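Local structure of melanin biosynthesis protein TyrA, putative (Shewanella oneidensis, 2IIZ) at residues A[77-80]-A[81-85]; A[194-198]-A[199-203]; A[205-209]-A[210-214]; A[271-274]-A[275-279]; A[284-287]-A[288-291]. The protein binds heme b and probably works as a dye-decolorizing (DyP-type) peroxidase. One frame throughout, in Å; residues are numbered along the deposited sequence. Where two conformers were deposited one is given.

Contact 1: residues A[77-80]-A[81-85]; sequences ESRP and EMLKP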
# COMPACT_ATOMS: atom_id res chain seq x y z
N GLU A 77 -21.36 25.88 -18.56
CA GLU A 77 -22.60 26.66 -18.41
C GLU A 77 -22.78 27.30 -17.02
O GLU A 77 -23.48 28.31 -16.89
CB GLU A 77 -23.83 25.78 -18.72
CG GLU A 77 -24.15 25.63 -20.21
CD GLU A 77 -25.22 24.57 -20.50
OE1 GLU A 77 -25.15 23.47 -19.90
OE2 GLU A 77 -26.12 24.85 -21.32
N SER A 78 -22.15 26.71 -16.01
CA SER A 78 -22.38 27.10 -14.62
C SER A 78 -21.18 26.69 -13.75
O SER A 78 -20.42 25.81 -14.12
CB SER A 78 -23.64 26.42 -14.09
OG SER A 78 -23.41 25.03 -13.82
N ARG A 79 -21.03 27.35 -12.60
CA ARG A 79 -19.86 27.21 -11.73
C ARG A 79 -20.16 27.49 -10.27
O ARG A 79 -20.96 28.39 -9.97
CB ARG A 79 -18.82 28.25 -12.11
CG ARG A 79 -17.85 27.83 -13.15
CD ARG A 79 -16.95 29.00 -13.46
NE ARG A 79 -16.12 29.36 -12.31
CZ ARG A 79 -14.95 28.82 -12.02
NH1 ARG A 79 -14.41 27.87 -12.79
NH2 ARG A 79 -14.29 29.23 -10.95
N PRO A 80 -19.52 26.73 -9.36
CA PRO A 80 -19.53 27.07 -7.95
C PRO A 80 -19.02 28.50 -7.76
O PRO A 80 -18.03 28.90 -8.38
CB PRO A 80 -18.54 26.07 -7.32
CG PRO A 80 -18.43 24.95 -8.28
CD PRO A 80 -18.76 25.50 -9.64
N GLU A 81 -19.70 29.26 -6.90
CA GLU A 81 -19.46 30.68 -6.72
C GLU A 81 -17.99 31.02 -6.48
O GLU A 81 -17.44 31.93 -7.10
CB GLU A 81 -20.32 31.19 -5.55
CG GLU A 81 -20.24 32.71 -5.32
CD GLU A 81 -21.02 33.19 -4.11
OE1 GLU A 81 -21.15 32.44 -3.11
OE2 GLU A 81 -21.51 34.34 -4.16
N MSE A 82 -17.36 30.28 -5.57
CA MSE A 82 -16.04 30.66 -5.06
C MSE A 82 -14.87 29.84 -5.61
O MSE A 82 -13.74 29.99 -5.14
CB MSE A 82 -16.05 30.58 -3.54
CG MSE A 82 -17.14 31.44 -2.92
SE MSE A 82 -16.97 31.55 -1.02
CE MSE A 82 -15.37 32.69 -0.95
N LEU A 83 -15.13 28.98 -6.59
CA LEU A 83 -14.12 28.02 -7.05
C LEU A 83 -12.90 28.67 -7.72
O LEU A 83 -13.04 29.51 -8.61
CB LEU A 83 -14.75 27.00 -8.01
CG LEU A 83 -13.83 25.88 -8.51
CD1 LEU A 83 -13.30 25.07 -7.35
CD2 LEU A 83 -14.55 24.99 -9.51
N LYS A 84 -11.71 28.27 -7.28
CA LYS A 84 -10.46 28.81 -7.79
C LYS A 84 -9.28 27.87 -7.54
O LYS A 84 -9.39 26.91 -6.74
CB LYS A 84 -10.20 30.20 -7.19
CG LYS A 84 -10.00 30.25 -5.67
CD LYS A 84 -10.01 31.71 -5.19
CE LYS A 84 -9.73 31.83 -3.69
N PRO A 85 -8.14 28.14 -8.21
CA PRO A 85 -6.98 27.25 -8.10
C PRO A 85 -6.38 27.21 -6.69
O PRO A 85 -6.76 27.99 -5.82
CB PRO A 85 -5.98 27.83 -9.10
CG PRO A 85 -6.80 28.79 -9.99
CD PRO A 85 -7.88 29.29 -9.11
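L83 sets CG anti to its backbone N (chi1 -177°), laying its side chain beside P80, while a bend at chi3 (65°) swings the R79 guanidinium round to the L83 carbonyl. The motif is a type I beta turn from P80 to L83, in the loop between helix 71-74 and strand 89-91. The bond from L83 N to P80 O that closes the turn is straight (171°) but weak at 3.4 Å. Apolar contact reinforces it: P80 and L83 lie side by side and point the same way, CB of P80 4.0 Å from CB of L83. CG of P80 and CD2 of L83 touch farther out, at 4.1 Å. Both side chains rest on W71 and on Y180 of strand 179-188, so the apolar side of the turn packs against a helix and a strand at once. The charge of R79 finds its partner outside the turn, where NH1 makes a salt bridge to D72. NH2 of R79 stands 2.7 Å from L83 O, with that oxygen at the guanidinium edge and in its plane, though the angle is too poor for a hydrogen bond; the same NH2 touches CB of L83 at 3.7 Å.

Contact 2: residues A[194-198]-A[199-203]; sequences HRLPL and KKQED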
# COMPACT_ATOMS: atom_id res chain seq x y z
N HIS A 194 11.92 12.84 14.97
CA HIS A 194 12.07 11.91 16.07
C HIS A 194 13.34 12.15 16.87
O HIS A 194 13.55 11.45 17.85
CB HIS A 194 11.99 10.44 15.58
CG HIS A 194 10.61 10.02 15.15
ND1 HIS A 194 9.46 10.48 15.76
CD2 HIS A 194 10.20 9.18 14.17
CE1 HIS A 194 8.40 9.95 15.17
NE2 HIS A 194 8.82 9.16 14.20
N ARG A 195 14.18 13.11 16.48
CA ARG A 195 15.32 13.50 17.32
C ARG A 195 14.94 14.61 18.33
O ARG A 195 15.73 14.95 19.21
CB ARG A 195 16.52 13.93 16.46
CG ARG A 195 16.88 12.88 15.43
CD ARG A 195 18.34 12.83 15.05
NE ARG A 195 19.20 12.55 16.20
CZ ARG A 195 20.51 12.35 16.12
NH1 ARG A 195 21.13 12.39 14.94
NH2 ARG A 195 21.20 12.11 17.22
N LEU A 196 13.74 15.16 18.19
CA LEU A 196 13.22 16.14 19.13
C LEU A 196 12.87 15.52 20.49
O LEU A 196 12.21 14.49 20.55
CB LEU A 196 11.93 16.73 18.58
CG LEU A 196 11.89 17.57 17.31
CD1 LEU A 196 10.43 17.82 16.91
CD2 LEU A 196 12.58 18.86 17.54
N PRO A 197 13.31 16.15 21.60
CA PRO A 197 12.79 15.75 22.90
C PRO A 197 11.28 15.90 22.93
O PRO A 197 10.72 16.78 22.26
CB PRO A 197 13.44 16.73 23.87
CG PRO A 197 14.60 17.28 23.16
CD PRO A 197 14.29 17.25 21.71
N LEU A 198 10.63 15.06 23.72
CA LEU A 198 9.17 15.00 23.79
C LEU A 198 8.51 16.37 23.99
O LEU A 198 7.56 16.73 23.30
CB LEU A 198 8.77 14.03 24.91
CG LEU A 198 7.29 13.87 25.28
CD1 LEU A 198 6.47 13.41 24.08
CD2 LEU A 198 7.15 12.90 26.45
N LYS A 199 9.02 17.14 24.95
CA LYS A 199 8.46 18.46 25.25
C LYS A 199 8.47 19.39 24.03
O LYS A 199 7.54 20.17 23.84
CB LYS A 199 9.23 19.10 26.41
CG LYS A 199 8.67 20.45 26.91
CD LYS A 199 7.21 20.33 27.38
CE LYS A 199 6.75 21.59 28.11
NZ LYS A 199 5.50 21.36 28.88
N LYS A 200 9.52 19.31 23.21
CA LYS A 200 9.59 20.13 22.00
C LYS A 200 8.51 19.76 21.01
O LYS A 200 7.86 20.65 20.42
CB LYS A 200 10.95 20.01 21.29
CG LYS A 200 12.12 20.31 22.19
CD LYS A 200 13.19 21.15 21.53
CE LYS A 200 14.12 21.76 22.57
NZ LYS A 200 14.89 22.89 22.02
N GLN A 201 8.33 18.45 20.81
CA GLN A 201 7.30 17.93 19.93
C GLN A 201 5.97 18.49 20.38
O GLN A 201 5.22 19.03 19.56
CB GLN A 201 7.23 16.38 19.97
CG GLN A 201 8.49 15.66 19.48
CD GLN A 201 8.31 14.17 19.22
OE1 GLN A 201 7.19 13.67 19.04
NE2 GLN A 201 9.42 13.44 19.21
N GLU A 202 5.69 18.36 21.67
CA GLU A 202 4.42 18.80 22.26
C GLU A 202 4.24 20.31 22.10
O GLU A 202 3.13 20.78 21.87
CB GLU A 202 4.34 18.37 23.74
CG GLU A 202 4.37 16.82 23.90
CD GLU A 202 4.26 16.32 25.34
OE1 GLU A 202 4.65 17.04 26.28
OE2 GLU A 202 3.76 15.18 25.52
N ASP A 203 5.35 21.05 22.19
CA ASP A 203 5.35 22.51 22.07
C ASP A 203 5.10 22.96 20.63
O ASP A 203 4.66 24.09 20.40
CB ASP A 203 6.68 23.09 22.56
CG ASP A 203 6.73 23.30 24.08
OD1 ASP A 203 5.82 22.85 24.82
OD2 ASP A 203 7.71 23.94 24.53
O HOH W 1 9.20 10.98 18.46
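The N terminus of helix 198-205 shows how a first turn is held when the N-cap residue is a proline: P197 occupies that position, and Q201 reaches back past it to L196. The carbonyl oxygen of P197 accepts Q201 N at 3.3 Å, and also takes a weak, strongly bent bond from K200 N. One residue on, L198 O receives E202 N at 3.0 Å. Q201 carries CG beside its own backbone N (chi1 -63°) and is extended beyond it, which sends the amide back toward the residues before the helix. There NE2 donates to L196 O at 3.3 Å, tilted 32° from the carbonyl plane, and gives a second bond to a water 2.6 Å away that is also bonded to H194 ND1. On the same side chain, OE1 accepts from K209 NZ, so both ends of the amide are engaged and its rotation is fixed. CG of Q201 packs on CB of L196 at 3.7 Å. With an alanine in place of Q201, L196 O and the water would probably lose their shared donor, and K209 NZ this acceptor. Flanking the cap, P197 CD lies 3.8 Å from K200 CG, and L198 CD1 rests 3.5 Å from E202 OE2, the oxygen that takes K209 N. The capped turn thus follows helix 190-193 closely, with L196 leaning on F290 just ahead of strand 291-301 and Q201 on F150.

Contact 3: residues A[205-209]-A[210-214]; sequences IGRTK and QDNIE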
# COMPACT_ATOMS: atom_id res chain seq x y z
N ILE A 205 3.15 21.13 18.38
CA ILE A 205 1.74 20.86 18.10
C ILE A 205 0.79 21.63 19.00
O ILE A 205 -0.24 22.07 18.52
CB ILE A 205 1.48 19.36 18.10
CG1 ILE A 205 2.08 18.82 16.79
CG2 ILE A 205 -0.04 19.06 18.18
CD1 ILE A 205 2.52 17.45 16.89
N GLY A 206 1.14 21.82 20.27
CA GLY A 206 0.26 22.49 21.24
C GLY A 206 -0.67 21.52 21.98
O GLY A 206 -1.68 21.93 22.56
N ARG A 207 -0.33 20.23 21.94
CA ARG A 207 -1.02 19.21 22.73
C ARG A 207 0.01 18.21 23.26
O ARG A 207 1.07 18.07 22.66
CB ARG A 207 -2.06 18.49 21.87
CG ARG A 207 -3.05 19.43 21.20
CD ARG A 207 -4.02 18.67 20.33
NE ARG A 207 -5.02 17.99 21.12
CZ ARG A 207 -6.23 18.48 21.40
NH1 ARG A 207 -6.62 19.67 20.95
NH2 ARG A 207 -7.07 17.77 22.13
N THR A 208 -0.30 17.52 24.36
CA THR A 208 0.58 16.45 24.83
C THR A 208 0.44 15.27 23.88
O THR A 208 -0.61 15.07 23.29
CB THR A 208 0.29 16.00 26.28
OG1 THR A 208 -1.05 15.50 26.38
CG2 THR A 208 0.47 17.15 27.24
N LYS A 209 1.51 14.49 23.73
CA LYS A 209 1.57 13.43 22.73
C LYS A 209 0.64 12.29 23.09
O LYS A 209 -0.39 12.11 22.44
CB LYS A 209 3.01 12.93 22.55
CG LYS A 209 3.25 12.10 21.27
CD LYS A 209 4.73 12.03 20.91
CE LYS A 209 5.01 11.10 19.71
NZ LYS A 209 6.45 11.14 19.27
N GLN A 210 0.99 11.52 24.12
CA GLN A 210 0.28 10.29 24.44
C GLN A 210 -1.18 10.50 24.81
O GLN A 210 -2.07 9.98 24.16
CB GLN A 210 0.99 9.54 25.57
CG GLN A 210 0.56 8.08 25.70
CD GLN A 210 0.75 7.27 24.40
OE1 GLN A 210 -0.08 6.45 24.04
NE2 GLN A 210 1.86 7.52 23.70
N ASP A 211 -1.43 11.28 25.85
CA ASP A 211 -2.78 11.52 26.34
C ASP A 211 -3.56 12.51 25.47
O ASP A 211 -4.78 12.59 25.59
CB ASP A 211 -2.76 12.00 27.79
CG ASP A 211 -2.19 10.96 28.75
OD1 ASP A 211 -2.24 9.75 28.44
OD2 ASP A 211 -1.69 11.37 29.83
N ASN A 212 -2.85 13.25 24.61
CA ASN A 212 -3.47 14.18 23.67
C ASN A 212 -4.29 15.26 24.35
O ASN A 212 -5.44 15.48 24.01
CB ASN A 212 -4.36 13.43 22.68
CG ASN A 212 -4.88 14.33 21.56
OD1 ASN A 212 -4.23 15.34 21.18
ND2 ASN A 212 -6.05 13.96 21.03
N ILE A 213 -3.68 15.94 25.31
CA ILE A 213 -4.36 16.94 26.13
C ILE A 213 -4.02 18.33 25.60
O ILE A 213 -2.86 18.71 25.52
CB ILE A 213 -3.94 16.80 27.61
CG1 ILE A 213 -4.34 15.43 28.14
CG2 ILE A 213 -4.60 17.88 28.47
CD1 ILE A 213 -3.45 14.94 29.26
N GLU A 214 -5.06 19.08 25.23
CA GLU A 214 -4.87 20.40 24.65
C GLU A 214 -4.22 21.28 25.69
O GLU A 214 -4.66 21.28 26.84
CB GLU A 214 -6.22 20.98 24.21
CG GLU A 214 -6.12 22.34 23.49
CD GLU A 214 -7.41 22.79 22.81
OE1 GLU A 214 -8.49 22.19 23.03
OE2 GLU A 214 -7.34 23.77 22.03
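Backbone bonds come first in the hairpin-like loop where T208 meets I213. T208 N donates to I213 O at 3.1 Å, and R207 and E214 form a single beta bridge between two runs heading nearly opposite ways. The return bond is made by a side chain: T208 OG1 sits between its backbone N and carbonyl carbon (chi1 61°), close in to the main chain, and accepts I213 N at 2.9 Å. A CA-H...O contact adds to these, from N212 CA to T208 O at 3.0 Å.

Side-chain polar bonds centre on R207. Its NE gives a 2.8 Å bond to N212 OD1, which it meets from above the amide plane, 41° out of it, with the guanidinium and amide planes 51° apart. NH2 adds a weak bond to N212 O at 3.4 Å, and ND2 of N212 is held from outside by T154 OG1.

Ionic and face contacts involve E214. Its CB lies over one guanidinium face, toward the rim and 3.5 Å from R207 NH1. R207 NH1 to E214 OE1 is a long salt bridge at 3.8 Å; the other oxygen, OE2, is paired with K220.

R207 also touches the heme, and T154 belongs to the heme-binding residues. The arrangement is thus a loop of the heme pocket in this DyP-type peroxidase, in which N212, bonded to T154, probably steadies R207 beside the cofactor.

Contact 4: residues A[271-274]-A[275-279]; sequences MLHS and MVFGD. With HEM (protoporphyrin IX containing Fe), chain C.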
# COMPACT_ATOMS: atom_id res chain seq x y z
N MSE A 271 -6.13 29.56 6.95
CA MSE A 271 -5.33 28.68 7.83
C MSE A 271 -3.93 28.50 7.29
O MSE A 271 -2.97 28.61 8.03
CB MSE A 271 -5.97 27.30 8.00
CG MSE A 271 -7.10 27.29 9.01
SE MSE A 271 -8.29 25.77 8.80
CE MSE A 271 -9.47 26.12 10.16
N LEU A 272 -3.82 28.23 6.00
CA LEU A 272 -2.53 27.99 5.38
C LEU A 272 -1.65 29.25 5.43
O LEU A 272 -0.45 29.18 5.72
CB LEU A 272 -2.73 27.55 3.96
CG LEU A 272 -1.47 27.11 3.22
CD1 LEU A 272 -0.97 25.79 3.78
CD2 LEU A 272 -1.74 27.01 1.69
N HIS A 273 -2.25 30.39 5.14
CA HIS A 273 -1.53 31.66 5.26
C HIS A 273 -0.99 31.80 6.69
O HIS A 273 0.21 31.99 6.89
CB HIS A 273 -2.46 32.81 4.89
CG HIS A 273 -1.82 34.15 4.96
ND1 HIS A 273 -1.33 34.68 6.13
CD2 HIS A 273 -1.61 35.08 4.00
CE1 HIS A 273 -0.83 35.88 5.89
NE2 HIS A 273 -0.99 36.14 4.60
N SER A 274 -1.88 31.69 7.68
CA SER A 274 -1.47 31.71 9.08
C SER A 274 -0.35 30.72 9.42
O SER A 274 0.47 31.00 10.30
CB SER A 274 -2.67 31.47 10.00
OG SER A 274 -2.22 31.11 11.29
N MSE A 275 -0.31 29.56 8.74
CA MSE A 275 0.78 28.60 8.95
C MSE A 275 2.10 29.04 8.31
O MSE A 275 3.14 29.00 8.96
CB MSE A 275 0.42 27.22 8.38
CG MSE A 275 -0.79 26.56 9.00
SE MSE A 275 -1.09 24.81 8.29
CE MSE A 275 0.62 24.18 8.02
N VAL A 276 2.05 29.43 7.05
CA VAL A 276 3.26 29.81 6.31
C VAL A 276 3.83 31.16 6.76
O VAL A 276 5.01 31.28 7.12
CB VAL A 276 3.00 29.89 4.78
CG1 VAL A 276 4.18 30.58 4.03
CG2 VAL A 276 2.75 28.50 4.22
N PHE A 277 2.97 32.17 6.73
CA PHE A 277 3.35 33.54 7.02
C PHE A 277 3.24 33.94 8.49
O PHE A 277 3.90 34.87 8.92
CB PHE A 277 2.51 34.46 6.16
CG PHE A 277 2.85 34.37 4.71
CD1 PHE A 277 3.95 35.06 4.21
CD2 PHE A 277 2.10 33.60 3.86
CE1 PHE A 277 4.28 34.98 2.86
CE2 PHE A 277 2.43 33.51 2.51
CZ PHE A 277 3.52 34.19 2.01
N GLY A 278 2.42 33.23 9.26
CA GLY A 278 2.38 33.43 10.70
C GLY A 278 1.47 34.56 11.13
O GLY A 278 0.69 35.11 10.33
N ASP A 279 1.58 34.92 12.40
CA ASP A 279 0.61 35.80 13.04
C ASP A 279 0.74 37.28 12.76
O ASP A 279 -0.18 38.03 13.08
CB ASP A 279 0.65 35.60 14.56
CG ASP A 279 1.89 36.15 15.20
OD1 ASP A 279 2.81 36.60 14.48
OD2 ASP A 279 1.94 36.12 16.45
CHA HEM C . -5.15 20.23 14.26
CHB HEM C . -1.56 17.58 12.43
CHC HEM C . -1.66 20.12 8.38
CHD HEM C . -5.58 22.40 9.94
C1A HEM C . -4.14 19.31 14.13
C2A HEM C . -3.70 18.39 15.17
C3A HEM C . -2.70 17.66 14.64
C4A HEM C . -2.50 18.09 13.28
CMA HEM C . -1.89 16.56 15.32
CAA HEM C . -4.30 18.31 16.59
CBA HEM C . -5.45 17.29 16.68
CGA HEM C . -6.73 17.86 16.10
O1A HEM C . -7.14 17.45 14.98
O2A HEM C . -7.35 18.74 16.76
C1B HEM C . -1.27 18.05 11.19
C2B HEM C . -0.22 17.55 10.34
C3B HEM C . -0.24 18.26 9.21
C4B HEM C . -1.32 19.22 9.33
CMB HEM C . 0.73 16.39 10.75
CAB HEM C . 0.64 18.16 7.96
CBB HEM C . 1.93 17.84 8.06
C1C HEM C . -2.71 20.97 8.48
C2C HEM C . -3.06 21.94 7.47
C3C HEM C . -4.15 22.58 7.90
C4C HEM C . -4.51 22.01 9.18
CMC HEM C . -2.25 22.13 6.18
CAC HEM C . -4.93 23.72 7.21
CBC HEM C . -4.59 24.27 6.04
C1D HEM C . -5.84 22.02 11.23
C2D HEM C . -6.99 22.45 11.98
C3D HEM C . -6.85 21.77 13.34
C4D HEM C . -5.64 21.00 13.25
CMD HEM C . -8.10 23.41 11.51
CAD HEM C . -7.79 21.88 14.55
CBD HEM C . -7.21 22.94 15.48
CGD HEM C . -8.19 23.34 16.56
O1D HEM C . -7.98 22.93 17.74
O2D HEM C . -9.16 24.07 16.23
NA HEM C . -3.39 19.10 12.99
NB HEM C . -1.94 19.07 10.54
NC HEM C . -3.62 21.02 9.51
ND HEM C . -5.07 21.16 12.00
FE HEM C . -3.36 20.21 11.34
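M271 and M275, both selenomethionine, sit one helical turn apart and touch the same heme. CE of M271 comes 3.3 Å from methyl CMD, while SE of M275 lies 3.6 Å from ring carbon C2C, its chain bent only at chi3 (36°). M275 also packs on H225, the axial ligand of the iron. Behind them the backbone sets their spacing: M275 N donates to M271 O at 2.9 Å, and V276 N to L272 O, also one turn back. This is the last part of helix 266-276, and G278, with positive phi, is where the chain turns out of helical geometry. H273 O accepts F277 N at 2.8 Å and, weakly, G278 N. Away from the heme, F277 CB makes a CH-pi contact with the H273 ring, 3.6 Å from its CE1, and CD2 of F277 stands over the ring centre, the two rings meeting obliquely with planes 36° apart. Were F277 an alanine, CB would remain but the H273 ring is likely to lose the cover over its centre and turn more freely. M89 of strand 89-91 touches both side chains. Farther round, S274 OG is hydrogen-bonded to R228 O at the end of helix 225-228, and V276 O accepts R94 NE.

Contact 5: residues A[284-287]-A[288-291]; sequences HDHL and MHFT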
# COMPACT_ATOMS: atom_id res chain seq x y z
N HIS A 284 5.32 31.92 12.93
CA HIS A 284 4.76 30.95 11.98
C HIS A 284 4.64 29.59 12.65
O HIS A 284 4.91 29.45 13.84
CB HIS A 284 5.60 30.91 10.70
CG HIS A 284 6.99 30.37 10.88
ND1 HIS A 284 8.10 31.19 10.97
CD2 HIS A 284 7.45 29.10 10.99
CE1 HIS A 284 9.18 30.44 11.12
NE2 HIS A 284 8.81 29.17 11.13
N ASP A 285 4.23 28.59 11.86
CA ASP A 285 3.97 27.25 12.35
C ASP A 285 5.23 26.40 12.26
O ASP A 285 5.68 25.98 11.18
CB ASP A 285 2.85 26.62 11.51
CG ASP A 285 2.49 25.20 11.93
OD1 ASP A 285 3.17 24.64 12.79
OD2 ASP A 285 1.51 24.66 11.39
N HIS A 286 5.82 26.13 13.41
CA HIS A 286 7.08 25.38 13.44
C HIS A 286 6.97 23.92 13.02
O HIS A 286 8.00 23.27 12.86
CB HIS A 286 7.73 25.51 14.80
CG HIS A 286 8.41 26.83 15.01
ND1 HIS A 286 9.42 27.01 15.92
CD2 HIS A 286 8.22 28.03 14.41
CE1 HIS A 286 9.82 28.27 15.88
NE2 HIS A 286 9.11 28.91 14.98
N LEU A 287 5.75 23.42 12.84
CA LEU A 287 5.53 22.05 12.36
C LEU A 287 6.08 21.98 10.95
O LEU A 287 6.56 20.92 10.50
CB LEU A 287 4.05 21.68 12.38
CG LEU A 287 3.66 20.26 11.91
CD1 LEU A 287 4.46 19.18 12.62
CD2 LEU A 287 2.16 19.99 12.09
N MSE A 288 6.00 23.12 10.26
CA MSE A 288 6.46 23.21 8.88
C MSE A 288 7.98 23.03 8.75
O MSE A 288 8.49 22.84 7.64
CB MSE A 288 6.02 24.53 8.26
CG MSE A 288 4.52 24.69 8.14
SE MSE A 288 4.01 26.09 6.87
CE MSE A 288 4.63 25.27 5.18
N HIS A 289 8.70 23.08 9.87
CA HIS A 289 10.15 22.79 9.82
C HIS A 289 10.41 21.31 9.68
O HIS A 289 11.57 20.90 9.60
CB HIS A 289 10.87 23.25 11.08
CG HIS A 289 10.68 24.69 11.41
ND1 HIS A 289 10.88 25.19 12.68
CD2 HIS A 289 10.33 25.75 10.64
CE1 HIS A 289 10.65 26.49 12.68
NE2 HIS A 289 10.32 26.86 11.46
N PHE A 290 9.36 20.49 9.65
CA PHE A 290 9.52 19.03 9.78
C PHE A 290 8.86 18.19 8.68
O PHE A 290 9.00 16.96 8.67
CB PHE A 290 9.04 18.59 11.17
CG PHE A 290 9.82 19.23 12.29
CD1 PHE A 290 10.99 18.66 12.74
CD2 PHE A 290 9.39 20.42 12.87
CE1 PHE A 290 11.73 19.24 13.75
CE2 PHE A 290 10.11 21.01 13.89
CZ PHE A 290 11.29 20.42 14.34
N THR A 291 8.16 18.87 7.77
CA THR A 291 7.47 18.22 6.67
C THR A 291 7.39 19.18 5.52
O THR A 291 7.42 20.38 5.74
CB THR A 291 6.06 17.80 7.07
OG1 THR A 291 5.49 16.97 6.05
CG2 THR A 291 5.18 19.02 7.31
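H289 links H286 to H284. From its backbone outward, CB lies 3.4 Å from H286 O, and CG passes the same oxygen. ND1 lies near CG of H286, while CD2 passes H284 NE2 at 3.8 Å. CE1 hangs over the centre of the H286 ring, 3.2 Å from CG of H286; the two side chains point the same way, their rings oblique with planes 40° apart. H286 CA sits over the middle of one face of the H289 ring, a CH-pi contact. At the tip, NE2 of H289 meets NE2 of H284 at 2.8 Å in an almost straight hydrogen bond (172°), rim to rim. H284 reaches this point by holding CG between its backbone N and carbonyl carbon (chi1 67°), which folds the ring back over the turn.

H286 and H289 belong to a 3-10 segment. M288 N bonds to D285 O at 3.0 Å, H289 N to H286 O at 3.1 Å and F290 N to L287 O at 3.0 Å. D285, just before the segment, makes an Asx turn, OD1 accepting L287 N at 2.9 Å. Its other oxygen, OD2, is hydrogen-bonded to ND1 of H225, the axial ligand of the heme iron, and L287 and T291 touch the heme. An aspartate bonded to the iron-bound histidine is characteristic of the proximal heme site in DyP-type peroxidases, and here the aspartate sits at the head of a 3-10 turn.

Overall arrangement
From the N terminus, the five contacts follow in series and none nests or crosses, each local to its own piece of chain. Contact 1 makes a turn within the loop between helix 71-74 and strand 89-91 and touches none of the others, its nearest atoms about 9 Å from contact 4. The rest lie in the C-terminal half of the chain. Contact 2 opens helix 198-205 and contact 3 folds the start of the loop that follows it; K209 fastens that loop back to the helix. Contact 4 ends helix 266-276, and contact 5 turns the chain into strand 291-301, joined to contact 4 through M275 O and D285 N and to contact 2 by L196 on F290. Contacts 3, 4 and 5 all reach the heme.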